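Pre-mRNA-splicing factor SAD1 (Saccharomyces cerevisiae, PDB 4MSX) promotes assembly of newly made U4 snRNA into the U4/U6 particle and is required for pre-mRNA splicing, on a ubiquitin-protease-like scaffold that is catalytically inactive. Local coordinates at residues L323-P328 / L350-F354; Q373-F379 / F474-K480. All coordinates share one frame; numbering follows the deposited sequence.

Contact 1 (L323-P328 / L350-F354); sequences LTLDLP and LLTKF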
ATOM      1  N   LEU A 323      15.463   2.141   8.775  1.00 24.84           N
ATOM      2  CA  LEU A 323      16.891   2.330   9.038  1.00 25.43           C
ATOM      3  C   LEU A 323      17.611   2.739   7.792  1.00 24.88           C
ATOM      4  O   LEU A 323      17.609   2.008   6.819  1.00 27.31           O
ATOM      5  CB  LEU A 323      17.490   1.005   9.537  1.00 29.25           C
ATOM      6  CG  LEU A 323      18.978   1.136   9.900  1.00 33.39           C
ATOM      7  CD1 LEU A 323      19.190   2.076  11.072  1.00 32.26           C
ATOM      8  CD2 LEU A 323      19.512  -0.255  10.219  1.00 32.57           C
ATOM      9  N   THR A 324      18.205   3.930   7.794  1.00 24.25           N
ATOM     10  CA  THR A 324      18.863   4.434   6.593  1.00 23.49           C
ATOM     11  C   THR A 324      20.281   3.913   6.564  1.00 32.69           C
ATOM     12  O   THR A 324      20.984   4.023   7.540  1.00 29.49           O
ATOM     13  CB  THR A 324      18.880   5.979   6.531  1.00 31.32           C
ATOM     14  OG1 THR A 324      17.538   6.434   6.282  1.00 28.70           O
ATOM     15  CG2 THR A 324      19.817   6.480   5.365  1.00 32.07           C
ATOM     16  N   LEU A 325      20.645   3.310   5.447  1.00 27.91           N
ATOM     17  CA  LEU A 325      21.995   2.792   5.218  1.00 34.08           C
ATOM     18  C   LEU A 325      22.661   3.750   4.212  1.00 37.36           C
ATOM     19  O   LEU A 325      22.167   3.948   3.112  1.00 29.72           O
ATOM     20  CB  LEU A 325      21.914   1.382   4.633  1.00 31.17           C
ATOM     21  CG  LEU A 325      21.188   0.365   5.540  1.00 34.76           C
ATOM     22  CD1 LEU A 325      21.125  -1.043   4.942  1.00 35.25           C
ATOM     23  CD2 LEU A 325      21.825   0.342   6.956  1.00 32.24           C
ATOM     24  N   ASP A 326      23.731   4.410   4.622  1.00 34.61           N
ATOM     25  CA  ASP A 326      24.446   5.328   3.734  1.00 35.77           C
ATOM     26  C   ASP A 326      25.316   4.556   2.740  1.00 31.75           C
ATOM     27  O   ASP A 326      25.945   3.618   3.105  1.00 35.24           O
ATOM     28  CB  ASP A 326      25.324   6.274   4.551  1.00 45.25           C
ATOM     29  CG  ASP A 326      24.505   7.265   5.390  1.00 58.33           C
ATOM     30  OD1 ASP A 326      23.544   7.896   4.855  1.00 53.56           O
ATOM     31  OD2 ASP A 326      24.811   7.380   6.601  1.00 74.76           O
ATOM     32  N   LEU A 327      25.382   5.008   1.497  1.00 31.94           N
ATOM     33  CA  LEU A 327      26.118   4.302   0.488  1.00 27.02           C
ATOM     34  C   LEU A 327      27.496   4.959   0.322  1.00 34.30           C
ATOM     35  O   LEU A 327      27.675   6.140   0.597  1.00 33.27           O
ATOM     36  CB  LEU A 327      25.386   4.379  -0.842  1.00 29.91           C
ATOM     37  CG  LEU A 327      23.977   3.697  -0.739  1.00 31.22           C
ATOM     38  CD1 LEU A 327      23.176   4.025  -2.000  1.00 28.66           C
ATOM     39  CD2 LEU A 327      24.081   2.195  -0.518  1.00 31.87           C
ATOM     40  N   PRO A 328      28.456   4.200  -0.168  1.00 34.48           N
ATOM     41  CA  PRO A 328      29.770   4.835  -0.338  1.00 35.29           C
ATOM     42  C   PRO A 328      29.708   6.014  -1.334  1.00 42.71           C
ATOM     43  O   PRO A 328      28.876   6.016  -2.267  1.00 34.29           O
ATOM     44  CB  PRO A 328      30.663   3.680  -0.824  1.00 38.71           C
ATOM     45  CG  PRO A 328      29.757   2.602  -1.278  1.00 41.81           C
ATOM     46  CD  PRO A 328      28.423   2.785  -0.578  1.00 37.33           C
ATOM     47  N   LEU A 350      27.222  -2.880   4.281  1.00 34.92           N
ATOM     48  CA  LEU A 350      26.538  -1.655   4.772  1.00 33.79           C
ATOM     49  C   LEU A 350      26.160  -1.843   6.245  1.00 30.32           C
ATOM     50  O   LEU A 350      26.040  -0.895   6.986  1.00 42.62           O
ATOM     51  CB  LEU A 350      25.280  -1.353   3.921  1.00 28.81           C
ATOM     52  CG  LEU A 350      25.542  -0.993   2.447  1.00 29.34           C
ATOM     53  CD1 LEU A 350      24.197  -0.915   1.634  1.00 29.46           C
ATOM     54  CD2 LEU A 350      26.341   0.312   2.315  1.00 30.17           C
ATOM     55  N   LEU A 351      25.927  -3.074   6.670  1.00 31.52           N
ATOM     56  CA  LEU A 351      25.490  -3.316   8.045  1.00 37.80           C
ATOM     57  C   LEU A 351      26.661  -3.463   9.046  1.00 45.44           C
ATOM     58  O   LEU A 351      26.418  -3.684  10.242  1.00 41.14           O
ATOM     59  CB  LEU A 351      24.588  -4.539   8.092  1.00 38.04           C
ATOM     60  CG  LEU A 351      23.220  -4.293   7.440  1.00 39.10           C
ATOM     61  CD1 LEU A 351      22.530  -5.604   7.153  1.00 38.43           C
ATOM     62  CD2 LEU A 351      22.318  -3.391   8.366  1.00 35.90           C
ATOM     63  N   THR A 352      27.903  -3.315   8.564  1.00 41.11           N
ATOM     64  CA  THR A 352      29.111  -3.527   9.404  1.00 52.29           C
ATOM     65  C   THR A 352      29.123  -2.633  10.630  1.00 45.49           C
ATOM     66  O   THR A 352      29.498  -3.055  11.704  1.00 54.17           O
ATOM     67  CB  THR A 352      30.441  -3.181   8.689  1.00 45.14           C
ATOM     68  OG1 THR A 352      30.415  -3.619   7.341  1.00 52.50           O
ATOM     69  CG2 THR A 352      31.617  -3.849   9.416  1.00 67.08           C
ATOM     70  N   LYS A 353      28.766  -1.382  10.419  1.00 44.81           N
ATOM     71  CA  LYS A 353      28.482  -0.438  11.484  1.00 55.06           C
ATOM     72  C   LYS A 353      27.938  -1.147  12.733  1.00 55.76           C
ATOM     73  O   LYS A 353      28.414  -0.906  13.834  1.00 58.71           O
ATOM     74  CB  LYS A 353      27.398   0.501  10.961  1.00 59.49           C
ATOM     75  CG  LYS A 353      27.569   1.943  11.302  1.00 58.37           C
ATOM     76  CD  LYS A 353      26.508   2.727  10.611  1.00 55.18           C
ATOM     77  CE  LYS A 353      26.726   4.204  10.798  1.00 69.32           C
ATOM     78  NZ  LYS A 353      25.476   4.950  10.483  1.00 78.25           N
ATOM     79  N   PHE A 354      26.949  -2.036  12.555  1.00 45.29           N
ATOM     80  CA  PHE A 354      26.241  -2.634  13.693  1.00 43.02           C
ATOM     81  C   PHE A 354      26.736  -4.020  14.075  1.00 50.10           C
ATOM     82  O   PHE A 354      26.324  -4.570  15.088  1.00 51.88           O
ATOM     83  CB  PHE A 354      24.728  -2.690  13.412  1.00 41.54           C
ATOM     84  CG  PHE A 354      24.165  -1.379  12.879  1.00 41.14           C
ATOM     85  CD1 PHE A 354      23.859  -0.331  13.732  1.00 46.37           C
ATOM     86  CD2 PHE A 354      23.918  -1.204  11.532  1.00 40.94           C
ATOM     87  CE1 PHE A 354      23.327   0.896  13.228  1.00 43.06           C
ATOM     88  CE2 PHE A 354      23.416   0.022  11.027  1.00 40.90           C
ATOM     89  CZ  PHE A 354      23.116   1.066  11.894  1.00 40.26           C
TER
HETATM   90  O   HOH W   1      24.373   3.725   7.546  1.00 53.80           O

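Contact 2 (Q373-F379 / F474-K480); sequences QFLIFHF and FIQVWEK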
ATOM      1  N   GLN A 373      10.317  -7.639  14.204  1.00 29.84           N
ATOM      2  CA  GLN A 373       9.880  -8.679  13.289  1.00 24.24           C
ATOM      3  C   GLN A 373      10.048  -8.187  11.818  1.00 31.43           C
ATOM      4  O   GLN A 373      10.401  -8.974  10.927  1.00 29.34           O
ATOM      5  CB  GLN A 373       8.380  -9.004  13.520  1.00 27.80           C
ATOM      6  CG  GLN A 373       7.901 -10.094  12.623  1.00 36.64           C
ATOM      7  CD  GLN A 373       8.463 -11.470  13.086  1.00 56.91           C
ATOM      8  OE1 GLN A 373       9.118 -11.571  14.151  1.00 45.96           O
ATOM      9  NE2 GLN A 373       8.244 -12.511  12.282  1.00 55.78           N
ATOM     10  N   PHE A 374       9.739  -6.913  11.552  1.00 27.85           N
ATOM     11  CA  PHE A 374       9.918  -6.360  10.182  1.00 30.72           C
ATOM     12  C   PHE A 374      10.933  -5.237  10.249  1.00 30.63           C
ATOM     13  O   PHE A 374      10.667  -4.211  10.879  1.00 32.69           O
ATOM     14  CB  PHE A 374       8.570  -5.815   9.623  1.00 26.24           C
ATOM     15  CG  PHE A 374       7.551  -6.870   9.477  1.00 28.79           C
ATOM     16  CD1 PHE A 374       7.553  -7.689   8.373  1.00 32.07           C
ATOM     17  CD2 PHE A 374       6.644  -7.124  10.523  1.00 34.62           C
ATOM     18  CE1 PHE A 374       6.581  -8.708   8.237  1.00 31.72           C
ATOM     19  CE2 PHE A 374       5.695  -8.170  10.434  1.00 34.95           C
ATOM     20  CZ  PHE A 374       5.674  -8.968   9.297  1.00 33.96           C
ATOM     21  N   LEU A 375      12.084  -5.454   9.621  1.00 26.99           N
ATOM     22  CA  LEU A 375      13.204  -4.500   9.604  1.00 26.69           C
ATOM     23  C   LEU A 375      13.193  -3.871   8.224  1.00 25.84           C
ATOM     24  O   LEU A 375      13.303  -4.571   7.204  1.00 26.71           O
ATOM     25  CB  LEU A 375      14.513  -5.294   9.860  1.00 28.91           C
ATOM     26  CG  LEU A 375      15.835  -4.518   9.942  1.00 36.45           C
ATOM     27  CD1 LEU A 375      15.734  -3.383  10.978  1.00 31.76           C
ATOM     28  CD2 LEU A 375      16.984  -5.508  10.297  1.00 35.76           C
ATOM     29  N   ILE A 376      13.002  -2.550   8.197  1.00 26.26           N
ATOM     30  CA  ILE A 376      12.850  -1.818   6.942  1.00 22.35           C
ATOM     31  C   ILE A 376      14.094  -0.970   6.713  1.00 25.37           C
ATOM     32  O   ILE A 376      14.442  -0.122   7.565  1.00 24.69           O
ATOM     33  CB  ILE A 376      11.611  -0.887   7.032  1.00 27.39           C
ATOM     34  CG1 ILE A 376      10.390  -1.693   7.455  1.00 24.03           C
ATOM     35  CG2 ILE A 376      11.397  -0.166   5.646  1.00 24.94           C
ATOM     36  CD1 ILE A 376       9.093  -0.803   7.715  1.00 26.89           C
ATOM     37  N   PHE A 377      14.756  -1.200   5.586  1.00 22.74           N
ATOM     38  CA  PHE A 377      15.963  -0.439   5.259  1.00 23.45           C
ATOM     39  C   PHE A 377      15.625   0.573   4.192  1.00 26.03           C
ATOM     40  O   PHE A 377      14.830   0.300   3.296  1.00 25.49           O
ATOM     41  CB  PHE A 377      17.017  -1.332   4.611  1.00 24.15           C
ATOM     42  CG  PHE A 377      17.560  -2.411   5.534  1.00 26.03           C
ATOM     43  CD1 PHE A 377      17.816  -2.134   6.868  1.00 30.53           C
ATOM     44  CD2 PHE A 377      17.830  -3.675   5.037  1.00 30.16           C
ATOM     45  CE1 PHE A 377      18.355  -3.117   7.725  1.00 32.81           C
ATOM     46  CE2 PHE A 377      18.355  -4.691   5.896  1.00 34.02           C
ATOM     47  CZ  PHE A 377      18.592  -4.410   7.221  1.00 28.46           C
ATOM     48  N   HIS A 378      16.329   1.680   4.243  1.00 21.35           N
ATOM     49  CA  HIS A 378      16.279   2.683   3.160  1.00 25.47           C
ATOM     50  C   HIS A 378      17.728   2.880   2.672  1.00 25.66           C
ATOM     51  O   HIS A 378      18.627   3.091   3.495  1.00 27.54           O
ATOM     52  CB  HIS A 378      15.774   3.990   3.753  1.00 24.79           C
ATOM     53  CG  HIS A 378      16.152   5.225   2.970  1.00 25.26           C
ATOM     54  ND1 HIS A 378      16.788   6.300   3.557  1.00 27.21           N
ATOM     55  CD2 HIS A 378      15.920   5.575   1.678  1.00 28.62           C
ATOM     56  CE1 HIS A 378      16.961   7.255   2.647  1.00 28.14           C
ATOM     57  NE2 HIS A 378      16.403   6.860   1.516  1.00 25.84           N
ATOM     58  N   PHE A 379      17.943   2.837   1.365  1.00 25.45           N
ATOM     59  CA  PHE A 379      19.306   3.083   0.800  1.00 25.78           C
ATOM     60  C   PHE A 379      19.362   4.523   0.395  1.00 27.55           C
ATOM     61  O   PHE A 379      18.536   4.975  -0.392  1.00 28.31           O
ATOM     62  CB  PHE A 379      19.560   2.138  -0.352  1.00 23.87           C
ATOM     63  CG  PHE A 379      19.503   0.696   0.103  1.00 26.87           C
ATOM     64  CD1 PHE A 379      20.620   0.093   0.699  1.00 30.67           C
ATOM     65  CD2 PHE A 379      18.314  -0.007   0.059  1.00 26.39           C
ATOM     66  CE1 PHE A 379      20.537  -1.236   1.191  1.00 29.26           C
ATOM     67  CE2 PHE A 379      18.211  -1.318   0.558  1.00 28.07           C
ATOM     68  CZ  PHE A 379      19.323  -1.930   1.114  1.00 28.24           C
ATOM     69  N   PHE A 474      15.631   0.841  -3.245  1.00 24.75           N
ATOM     70  CA  PHE A 474      15.492   2.067  -2.451  1.00 21.38           C
ATOM     71  C   PHE A 474      15.016   1.734  -1.026  1.00 25.04           C
ATOM     72  O   PHE A 474      15.544   2.269  -0.054  1.00 25.04           O
ATOM     73  CB  PHE A 474      14.455   2.992  -3.130  1.00 23.16           C
ATOM     74  CG  PHE A 474      14.240   4.305  -2.417  1.00 26.99           C
ATOM     75  CD1 PHE A 474      15.259   5.253  -2.344  1.00 27.89           C
ATOM     76  CD2 PHE A 474      12.988   4.615  -1.872  1.00 26.41           C
ATOM     77  CE1 PHE A 474      15.061   6.468  -1.699  1.00 29.76           C
ATOM     78  CE2 PHE A 474      12.785   5.843  -1.223  1.00 25.88           C
ATOM     79  CZ  PHE A 474      13.794   6.772  -1.143  1.00 23.97           C
ATOM     80  N   ILE A 475      13.963   0.907  -0.908  1.00 22.31           N
ATOM     81  CA  ILE A 475      13.480   0.451   0.379  0.60 22.23           C
ATOM     82  C   ILE A 475      13.290  -1.061   0.360  1.00 23.16           C
ATOM     83  O   ILE A 475      12.824  -1.615  -0.630  1.00 26.66           O
ATOM     84  CB  ILE A 475      12.053   1.074   0.691  0.60 24.23           C
ATOM     85  CG1 ILE A 475      12.207   2.463   1.283  0.60 27.81           C
ATOM     86  CG2 ILE A 475      11.260   0.174   1.659  0.60 26.88           C
ATOM     87  CD1 ILE A 475      10.872   3.218   1.252  0.60 28.49           C
ATOM     88  N   GLN A 476      13.616  -1.716   1.457  1.00 22.11           N
ATOM     89  CA  GLN A 476      13.375  -3.161   1.556  1.00 19.91           C
ATOM     90  C   GLN A 476      12.729  -3.480   2.857  1.00 23.32           C
ATOM     91  O   GLN A 476      13.000  -2.829   3.860  1.00 26.13           O
ATOM     92  CB  GLN A 476      14.716  -3.996   1.536  1.00 23.93           C
ATOM     93  CG  GLN A 476      15.367  -3.918   0.156  1.00 25.78           C
ATOM     94  CD  GLN A 476      16.691  -4.666   0.113  1.00 31.53           C
ATOM     95  OE1 GLN A 476      17.343  -4.881   1.167  1.00 28.24           O
ATOM     96  NE2 GLN A 476      17.066  -5.108  -1.085  1.00 30.74           N
ATOM     97  N   VAL A 477      11.955  -4.566   2.853  1.00 23.74           N
ATOM     98  CA  VAL A 477      11.347  -5.020   4.106  1.00 21.82           C
ATOM     99  C   VAL A 477      11.872  -6.442   4.311  1.00 24.67           C
ATOM    100  O   VAL A 477      11.748  -7.258   3.414  1.00 26.01           O
ATOM    101  CB  VAL A 477       9.804  -5.092   4.049  1.00 24.20           C
ATOM    102  CG1 VAL A 477       9.228  -5.702   5.353  1.00 21.75           C
ATOM    103  CG2 VAL A 477       9.186  -3.666   3.829  1.00 22.87           C
ATOM    104  N   TRP A 478      12.499  -6.665   5.457  1.00 26.76           N
ATOM    105  CA  TRP A 478      13.060  -7.994   5.823  1.00 26.81           C
ATOM    106  C   TRP A 478      12.270  -8.530   6.997  1.00 30.48           C
ATOM    107  O   TRP A 478      11.904  -7.758   7.911  1.00 28.86           O
ATOM    108  CB  TRP A 478      14.531  -7.838   6.234  1.00 24.02           C
ATOM    109  CG  TRP A 478      15.419  -7.496   5.082  1.00 23.78           C
ATOM    110  CD1 TRP A 478      15.564  -6.252   4.503  1.00 26.49           C
ATOM    111  CD2 TRP A 478      16.254  -8.389   4.322  1.00 27.70           C
ATOM    112  NE1 TRP A 478      16.445  -6.331   3.453  1.00 30.42           N
ATOM    113  CE2 TRP A 478      16.907  -7.619   3.344  1.00 31.32           C
ATOM    114  CE3 TRP A 478      16.569  -9.770   4.424  1.00 30.08           C
ATOM    115  CZ2 TRP A 478      17.823  -8.176   2.419  1.00 30.04           C
ATOM    116  CZ3 TRP A 478      17.477 -10.314   3.518  1.00 29.02           C
ATOM    117  CH2 TRP A 478      18.084  -9.518   2.529  1.00 28.49           C
ATOM    118  N   GLU A 479      12.019  -9.851   7.013  1.00 26.71           N
ATOM    119  CA  GLU A 479      11.198 -10.419   8.059  1.00 27.32           C
ATOM    120  C   GLU A 479      12.038 -11.440   8.873  1.00 30.53           C
ATOM    121  O   GLU A 479      12.757 -12.269   8.298  1.00 29.02           O
ATOM    122  CB  GLU A 479       9.991 -11.175   7.480  1.00 31.11           C
ATOM    123  CG  GLU A 479       9.131 -11.782   8.585  1.00 39.76           C
ATOM    124  CD  GLU A 479       7.787 -12.361   8.087  1.00 47.58           C
ATOM    125  OE1 GLU A 479       7.669 -12.702   6.871  1.00 43.71           O
ATOM    126  OE2 GLU A 479       6.857 -12.467   8.931  1.00 52.76           O
ATOM    127  N   LYS A 480      11.955 -11.315  10.177  1.00 30.90           N
ATOM    128  CA  LYS A 480      12.826 -12.079  11.083  1.00 38.63           C
ATOM    129  C   LYS A 480      12.365 -13.540  11.054  1.00 37.13           C
ATOM    130  O   LYS A 480      11.162 -13.817  10.991  1.00 36.95           O
ATOM    131  CB  LYS A 480      12.770 -11.485  12.499  1.00 34.51           C
ATOM    132  CG  LYS A 480      13.484 -12.307  13.599  1.00 41.32           C
ATOM    133  CD  LYS A 480      14.024 -11.387  14.693  1.00 46.02           C
ATOM    134  CE  LYS A 480      12.986 -10.930  15.646  1.00 47.06           C
ATOM    135  NZ  LYS A 480      13.559  -9.957  16.628  1.00 43.75           N
TER

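Contact 1 (L323-P328 / L350-F354)
Leu323, Leu325 and Leu327 on one side, and Leu350, Leu351 and Phe354 on the other, show how strand 323-325 and the loop after it are joined to the junction of two short helices, 347-350 and 352-355, mainly by branched apolar side chains. Leu323 and Phe354 approach from opposite directions, the methyl CD2 of Leu323 lying 4.0 Å from CE2 of the ring. With CG opposite the backbone N (chi1 -177°), the leucine sends both its methyls to that end of the ring. Leu325 divides its branches: CD2 is 4.0 Å from CD2 of Leu351 and also nears the edge of the Phe354 ring, while CD1 turns to CB of Leu350. Leu350 buries more area here than its neighbours; its CD1 meets CD2 of Leu327 at 3.8 Å, and its CD2 sits 3.4 Å from the carbonyl O of Asp326.

Polar links are slight. A water accepts from the backbone N of Asp326 at 3.1 Å and has weak bonds to Thr324 O and Lys353 NZ. Asp326 OD2 and Lys353 NZ stay 4.6 Å apart, a separation at which their opposite charges may still attract.

Strand 323-325 runs parallel to strand 374-379, whose Phe377 packs against Leu323 and Leu325, and whose Phe379 against Leu325 and Leu350. Val398 of strand 397-399 touches Leu327 and Leu350, and Ile345 of strand 344-346 lies against Pro328 and Leu350.

Contact 2 (Q373-F379 / F474-K480)
Phe377 and Trp478 illustrate how antiparallel strands fit large side chains together on one face of a sheet. With CG beside the backbone N (chi1 -70°), Trp478 lays its indole along the strand toward Gln476, and the CD2-CE2 side of Phe377 rests on one face of it, Phe377 CD2 3.4 Å from NE1 of Trp478, the planes oblique at 53°. Trp478 NE1 donates to OE1 of Gln476 at 2.9 Å, from above the amide plane but within the indole plane, helping fix the ring's rotation. The CE2-CZ edge of Phe379 abuts the same amide, CZ 3.6 Å from OE1, ring and amide nearly perpendicular. Were Trp478 replaced by an alanine, Phe377 would probably lose the surface it leans on and Gln476 OE1 its indole donor.

On the other face, His378 turns its edge to the face of Phe474, centroids 5.0 Å apart, while its ND1 is hydrogen-bonded to OG1 of Thr324. Ile376 and Ile475 lie side by side, CG2 to CG2 at 4.0 Å. Val477 CG1 fits against CD1 of Phe374, whose far end lies alongside the Glu479 carboxylate; Lys414 forms a salt bridge with that acid.

Beneath run six backbone bonds, such as Phe379 N to Phe474 O at 2.8 Å. This is regular antiparallel pairing inside the USP-type sheet; on the other side of strand 472-480, against strand 409-421, Phe474 and Ile475 both face Val417, a classic beta bulge.

In the fold
Strand 374-379 connects the two contacts, whose centres are about 12 Å apart: it pairs in parallel with strand 323-325 of contact 1 and antiparallel with strand 472-480 of contact 2. Probable backbone hydrogen bonds join them, Leu323 N to Ile376 O and Leu325 N to His378 O, both 2.8 Å. Phe379 adds a side-chain bridge, its CE1 lying 3.7 Å from CD1 of Leu350 and 3.8 Å from CD1 of Leu325. Contact 2 is buried and contact 1 partly buried, their centres about 15 and 26 Å from the centre of the chain. Both lie away from the zinc site; a bound acetate, probably from the crystallisation liquor, is about 5 Å from the side chain of Leu327.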